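Zinc phosphodiesterase ELAC protein 1 (Homo sapiens, PDB 3ZWF) is a two-zinc phosphodiesterase of tRNA repair that removes a 2',3'-cyclic phosphate from cleaved tRNAs and has some tRNA 3'-processing endonuclease activity. Local coordinates at residues F179-S184 against K285-S290; A274-A279 against H311-Y316. All coordinates share one frame; numbering follows the deposited sequence.

Contact 1 (F179-S184 against K285-S290); sequences FHRIPS and KEHGHS. With ZN (zinc ion), chain E; PO4 (phosphate ion), chain F.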
# COMPACT_ATOMS: atom_id res chain seq x y z
N PHE A 179 11.69 -9.47 -20.18
CA PHE A 179 12.18 -10.59 -19.38
C PHE A 179 12.50 -10.09 -17.98
O PHE A 179 13.28 -9.16 -17.82
CB PHE A 179 13.42 -11.22 -19.98
CG PHE A 179 13.77 -12.53 -19.36
CD1 PHE A 179 14.56 -12.60 -18.21
CD2 PHE A 179 13.24 -13.72 -19.89
CE1 PHE A 179 14.82 -13.83 -17.60
CE2 PHE A 179 13.52 -14.97 -19.29
CZ PHE A 179 14.31 -15.01 -18.13
N HIS A 180 11.90 -10.72 -16.97
CA HIS A 180 12.13 -10.35 -15.60
C HIS A 180 11.98 -11.61 -14.73
O HIS A 180 11.76 -12.71 -15.26
CB HIS A 180 11.18 -9.20 -15.25
CG HIS A 180 11.37 -8.60 -13.87
ND1 HIS A 180 12.59 -8.20 -13.37
CD2 HIS A 180 10.45 -8.30 -12.92
CE1 HIS A 180 12.41 -7.72 -12.14
NE2 HIS A 180 11.12 -7.76 -11.85
N ARG A 181 12.08 -11.48 -13.41
CA ARG A 181 11.89 -12.62 -12.51
C ARG A 181 10.48 -13.19 -12.61
O ARG A 181 10.25 -14.40 -12.44
CB ARG A 181 12.16 -12.22 -11.03
CG ARG A 181 13.54 -11.75 -10.75
CD ARG A 181 13.89 -11.80 -9.24
NE ARG A 181 12.92 -11.17 -8.33
CZ ARG A 181 12.66 -9.86 -8.28
NH1 ARG A 181 13.22 -8.99 -9.13
NH2 ARG A 181 11.78 -9.41 -7.39
N ILE A 182 9.52 -12.30 -12.89
CA ILE A 182 8.16 -12.70 -13.29
C ILE A 182 7.91 -11.95 -14.59
O ILE A 182 8.69 -11.05 -14.92
CB ILE A 182 7.08 -12.35 -12.24
CG1 ILE A 182 6.96 -10.87 -11.95
CG2 ILE A 182 7.35 -13.15 -10.95
CD1 ILE A 182 5.74 -10.52 -11.16
N PRO A 183 6.86 -12.32 -15.34
CA PRO A 183 6.68 -11.61 -16.60
C PRO A 183 6.42 -10.12 -16.41
O PRO A 183 5.68 -9.70 -15.50
CB PRO A 183 5.49 -12.30 -17.23
CG PRO A 183 5.53 -13.72 -16.63
CD PRO A 183 5.95 -13.47 -15.23
N SER A 184 7.02 -9.33 -17.28
CA SER A 184 6.96 -7.91 -17.20
C SER A 184 6.76 -7.32 -18.60
O SER A 184 7.11 -7.96 -19.60
CB SER A 184 8.24 -7.38 -16.52
OG SER A 184 8.27 -5.95 -16.42
N LYS A 285 21.37 -8.94 -13.45
CA LYS A 285 20.76 -9.91 -14.36
C LYS A 285 20.16 -11.06 -13.59
O LYS A 285 19.08 -11.54 -13.93
CB LYS A 285 21.79 -10.43 -15.37
CG LYS A 285 22.22 -9.40 -16.40
CD LYS A 285 23.26 -9.99 -17.32
CE LYS A 285 23.68 -9.02 -18.42
NZ LYS A 285 24.95 -9.46 -19.04
N GLU A 286 20.85 -11.50 -12.54
CA GLU A 286 20.33 -12.56 -11.63
C GLU A 286 18.94 -12.23 -11.10
O GLU A 286 18.10 -13.12 -10.94
CB GLU A 286 21.31 -12.83 -10.48
N HIS A 287 18.68 -10.95 -10.84
CA HIS A 287 17.40 -10.49 -10.32
C HIS A 287 16.46 -9.93 -11.37
O HIS A 287 15.46 -9.29 -11.02
CB HIS A 287 17.60 -9.47 -9.22
CG HIS A 287 18.17 -10.06 -7.97
ND1 HIS A 287 19.52 -10.11 -7.71
CD2 HIS A 287 17.56 -10.68 -6.92
CE1 HIS A 287 19.72 -10.70 -6.54
NE2 HIS A 287 18.55 -11.06 -6.06
N GLY A 288 16.77 -10.16 -12.64
CA GLY A 288 15.93 -9.68 -13.76
C GLY A 288 15.94 -8.17 -13.93
O GLY A 288 14.94 -7.55 -14.37
N HIS A 289 17.09 -7.57 -13.60
CA HIS A 289 17.27 -6.14 -13.65
C HIS A 289 18.34 -5.74 -14.70
O HIS A 289 19.03 -6.59 -15.25
CB HIS A 289 17.62 -5.57 -12.27
CG HIS A 289 16.45 -5.57 -11.32
ND1 HIS A 289 15.22 -5.06 -11.66
CD2 HIS A 289 16.34 -6.01 -10.03
CE1 HIS A 289 14.39 -5.20 -10.64
NE2 HIS A 289 15.03 -5.80 -9.64
N SER A 290 18.44 -4.43 -14.88
CA SER A 290 19.40 -3.80 -15.80
C SER A 290 20.32 -2.83 -15.08
O SER A 290 20.05 -2.32 -13.97
CB SER A 290 18.63 -3.04 -16.88
OG SER A 290 17.94 -3.93 -17.72
ZN ZN E . 10.14 -6.44 -10.25
P PO4 F . 12.32 -5.68 -7.80
O1 PO4 F . 11.96 -6.54 -9.04
O2 PO4 F . 11.31 -6.22 -6.65
O3 PO4 F . 11.94 -4.27 -7.99
O4 PO4 F . 13.71 -6.04 -7.42
O HOH W 1 9.52 -5.14 -8.78
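His180 and Gly288 lie at the centre of the contact, where their CA atoms come within 4.3 Å. The His180 ring works at two corners: NE2 binds a zinc ion at 2.3 Å, while ND1 gives its hydrogen to the carbonyl oxygen of Gly288, an atom whose exact position is less certain. With CG anti to the backbone N (chi1 -175°), the ring extends from its loop between the metal and the facing backbone; the zinc, with the bond at ND1 if it is as modelled, should limit its rotation. Arg181 grips the neighbouring carbonyl: NH1 reaches His287 O at 2.9 Å, with the oxygen close to the guanidinium plane. CG and CD pass alongside the same carbonyl oxygen, and the bend at chi3 (-51°) then turns the guanidinium back to it and to the phosphate ion. There NH1 also donates to phosphate O1 at 2.8 Å, the oxygen that binds the zinc, whereas the bonds from NH2 are weak. His289 reaches the phosphate as well, its NE2 donating to O4 at 2.6 Å in a nearly straight bond (162°). Its ring meets that of His180 obliquely, CE1 to CE1 at 3.5 Å.

Behind this shell, the ring of His289 is held at ND1 by a hydrogen bond to Glu273, a second-shell carboxylate that orients it towards the anion. Gly288 is the C' residue of a Schellman motif ending helix 281-286, its positive phi turning the backbone so that two successive carbonyls face His180 and Arg181. His60, His62 and Asp251 complete the protein ligands of the zinc. The phosphate, probably from the crystallisation liquor, occupies a pocket consistent with binding the scissile phosphate of RNA, in the dinuclear zinc site of a metallo-beta-lactamase-fold RNase Z.

Contact 2 (A274-A279 against H311-Y316); sequences ATLDDA and HFSQRY. With ZN (zinc ion), chain D.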
# COMPACT_ATOMS: atom_id res chain seq x y z
N ALA A 274 17.37 1.17 -14.19
CA ALA A 274 18.79 0.89 -13.98
C ALA A 274 19.01 0.65 -12.49
O ALA A 274 19.50 1.52 -11.78
CB ALA A 274 19.68 2.03 -14.46
N THR A 275 18.58 -0.53 -12.06
CA THR A 275 18.53 -0.85 -10.63
C THR A 275 19.90 -0.77 -9.95
O THR A 275 20.05 -0.19 -8.85
CB THR A 275 17.84 -2.21 -10.34
OG1 THR A 275 16.51 -2.20 -10.88
CG2 THR A 275 17.81 -2.46 -8.83
N LEU A 276 20.92 -1.32 -10.61
CA LEU A 276 22.25 -1.38 -10.05
C LEU A 276 23.24 -0.77 -11.03
O LEU A 276 22.95 -0.64 -12.22
CB LEU A 276 22.67 -2.82 -9.78
CG LEU A 276 21.87 -3.58 -8.74
CD1 LEU A 276 22.41 -4.99 -8.59
CD2 LEU A 276 21.99 -2.79 -7.44
N ASP A 277 24.40 -0.43 -10.52
CA ASP A 277 25.46 0.12 -11.36
C ASP A 277 26.11 -1.00 -12.17
O ASP A 277 25.92 -2.20 -11.91
CB ASP A 277 26.52 0.84 -10.53
CG ASP A 277 27.13 -0.05 -9.49
OD1 ASP A 277 26.46 -0.31 -8.47
OD2 ASP A 277 28.24 -0.55 -9.72
N ASP A 278 26.85 -0.61 -13.19
CA ASP A 278 27.39 -1.59 -14.16
C ASP A 278 28.32 -2.63 -13.55
O ASP A 278 28.40 -3.75 -14.02
CB ASP A 278 28.15 -0.89 -15.29
CG ASP A 278 27.26 -0.09 -16.20
OD1 ASP A 278 26.10 -0.45 -16.40
OD2 ASP A 278 27.72 0.93 -16.75
N ALA A 279 29.06 -2.24 -12.51
CA ALA A 279 29.95 -3.18 -11.82
C ALA A 279 29.17 -4.36 -11.19
O ALA A 279 29.73 -5.41 -10.92
CB ALA A 279 30.75 -2.45 -10.76
N HIS A 311 14.05 3.59 -11.19
CA HIS A 311 14.06 2.34 -10.42
C HIS A 311 15.44 2.02 -9.88
O HIS A 311 15.94 0.92 -10.01
CB HIS A 311 13.51 1.16 -11.25
CG HIS A 311 13.09 -0.05 -10.46
ND1 HIS A 311 13.93 -1.10 -10.18
CD2 HIS A 311 11.87 -0.42 -10.02
CE1 HIS A 311 13.27 -2.04 -9.53
NE2 HIS A 311 12.01 -1.67 -9.46
N PHE A 312 16.00 2.99 -9.18
CA PHE A 312 17.29 2.87 -8.56
C PHE A 312 17.29 2.17 -7.20
O PHE A 312 16.39 2.37 -6.41
CB PHE A 312 17.90 4.27 -8.37
CG PHE A 312 18.09 5.04 -9.66
CD1 PHE A 312 19.07 4.66 -10.54
CD2 PHE A 312 17.32 6.17 -9.95
CE1 PHE A 312 19.24 5.35 -11.74
CE2 PHE A 312 17.47 6.87 -11.14
CZ PHE A 312 18.46 6.49 -12.01
N SER A 313 18.26 1.29 -7.00
CA SER A 313 18.47 0.62 -5.73
C SER A 313 18.42 1.67 -4.60
O SER A 313 19.00 2.77 -4.70
CB SER A 313 19.82 -0.11 -5.71
OG SER A 313 20.05 -0.70 -4.43
N GLN A 314 17.70 1.29 -3.53
CA GLN A 314 17.53 2.20 -2.40
C GLN A 314 18.82 2.26 -1.56
O GLN A 314 19.61 1.31 -1.53
CB GLN A 314 16.34 1.77 -1.54
CG GLN A 314 14.99 1.89 -2.15
CD GLN A 314 14.42 3.30 -2.24
OE1 GLN A 314 15.10 4.29 -1.98
NE2 GLN A 314 13.14 3.38 -2.66
N ARG A 315 19.02 3.38 -0.89
CA ARG A 315 20.16 3.56 -0.00
C ARG A 315 19.79 2.81 1.27
O ARG A 315 19.17 3.38 2.17
CB ARG A 315 20.44 5.04 0.27
N TYR A 316 20.10 1.51 1.30
CA TYR A 316 19.92 0.66 2.50
C TYR A 316 21.23 -0.05 2.88
O TYR A 316 21.37 -1.26 2.71
CB TYR A 316 18.80 -0.38 2.30
CG TYR A 316 18.63 -1.27 3.52
CD1 TYR A 316 18.26 -0.72 4.75
CD2 TYR A 316 18.89 -2.64 3.47
CE1 TYR A 316 18.13 -1.51 5.89
CE2 TYR A 316 18.76 -3.45 4.60
CZ TYR A 316 18.38 -2.87 5.81
OH TYR A 316 18.24 -3.63 6.94
ZN ZN D . 10.52 -3.24 -9.09
O HOH W 1 9.52 -5.14 -8.78
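His311 is unusual as a metal ligand at positive phi (60°) that is not glycine, and it is backed by a threonine: its ND1 gives its hydrogen to Thr275 OG1 at 2.9 Å, while NE2 at the far side of the ring binds a zinc ion at 2.2 Å. The hydroxyl oxygen lies at the ring edge, only 11° out of the plane, so metal and hydroxyl together should fix the rotation of the imidazole. Both side chains leave their loops in the same direction, flank to flank. Thr275 OG1 sits beside its own backbone N (chi1 -57°), a setting that brings it to ND1, with CG2 set against the backbone from His311 to Ser313. Glu273, hydrogen-bonded to the same OG1, forms a further shell behind the zinc ligand.

The backbones are joined next to this pair. Ser313 N donates to Thr275 O at 3.0 Å, and Thr275 CA makes a CA-H...O contact of 3.2 Å with His311 O. Side chains add to this: Phe312 brings CD1 to 3.4 Å from Ala274 O, and Leu276 CD2 packs on Ser313 CB at 3.9 Å. His311 shares its zinc with Asp64, His65 and Asp251. Thus two loops leaving the C-terminal ends of neighbouring parallel strands, 269-273 and 306-310, carry a zinc ligand and its second-shell partner at one side of the dinuclear zinc site, at the strand-end location characteristic of the metallo-beta-lactamase fold.

Following the chain, 179-184 comes first, in the turn between strands 171-179 and 184-191. After strands 245-249 and 269-273 comes 274-279, then 285-290 at the end of helix 281-286, and finally 311-316 after helix 292-301 and strand 306-310. The segments alternate, so the contacts cross: contact 1 closes a loop of 100 intervening residues, contact 2 one of 31. Contact 1 ties the antiparallel hairpin to a helix end; contact 2 joins two loops from neighbouring parallel strands. They meet where His289 packs on Thr275 and His311. Each supplies a histidine to a different zinc, and one water binds both metals.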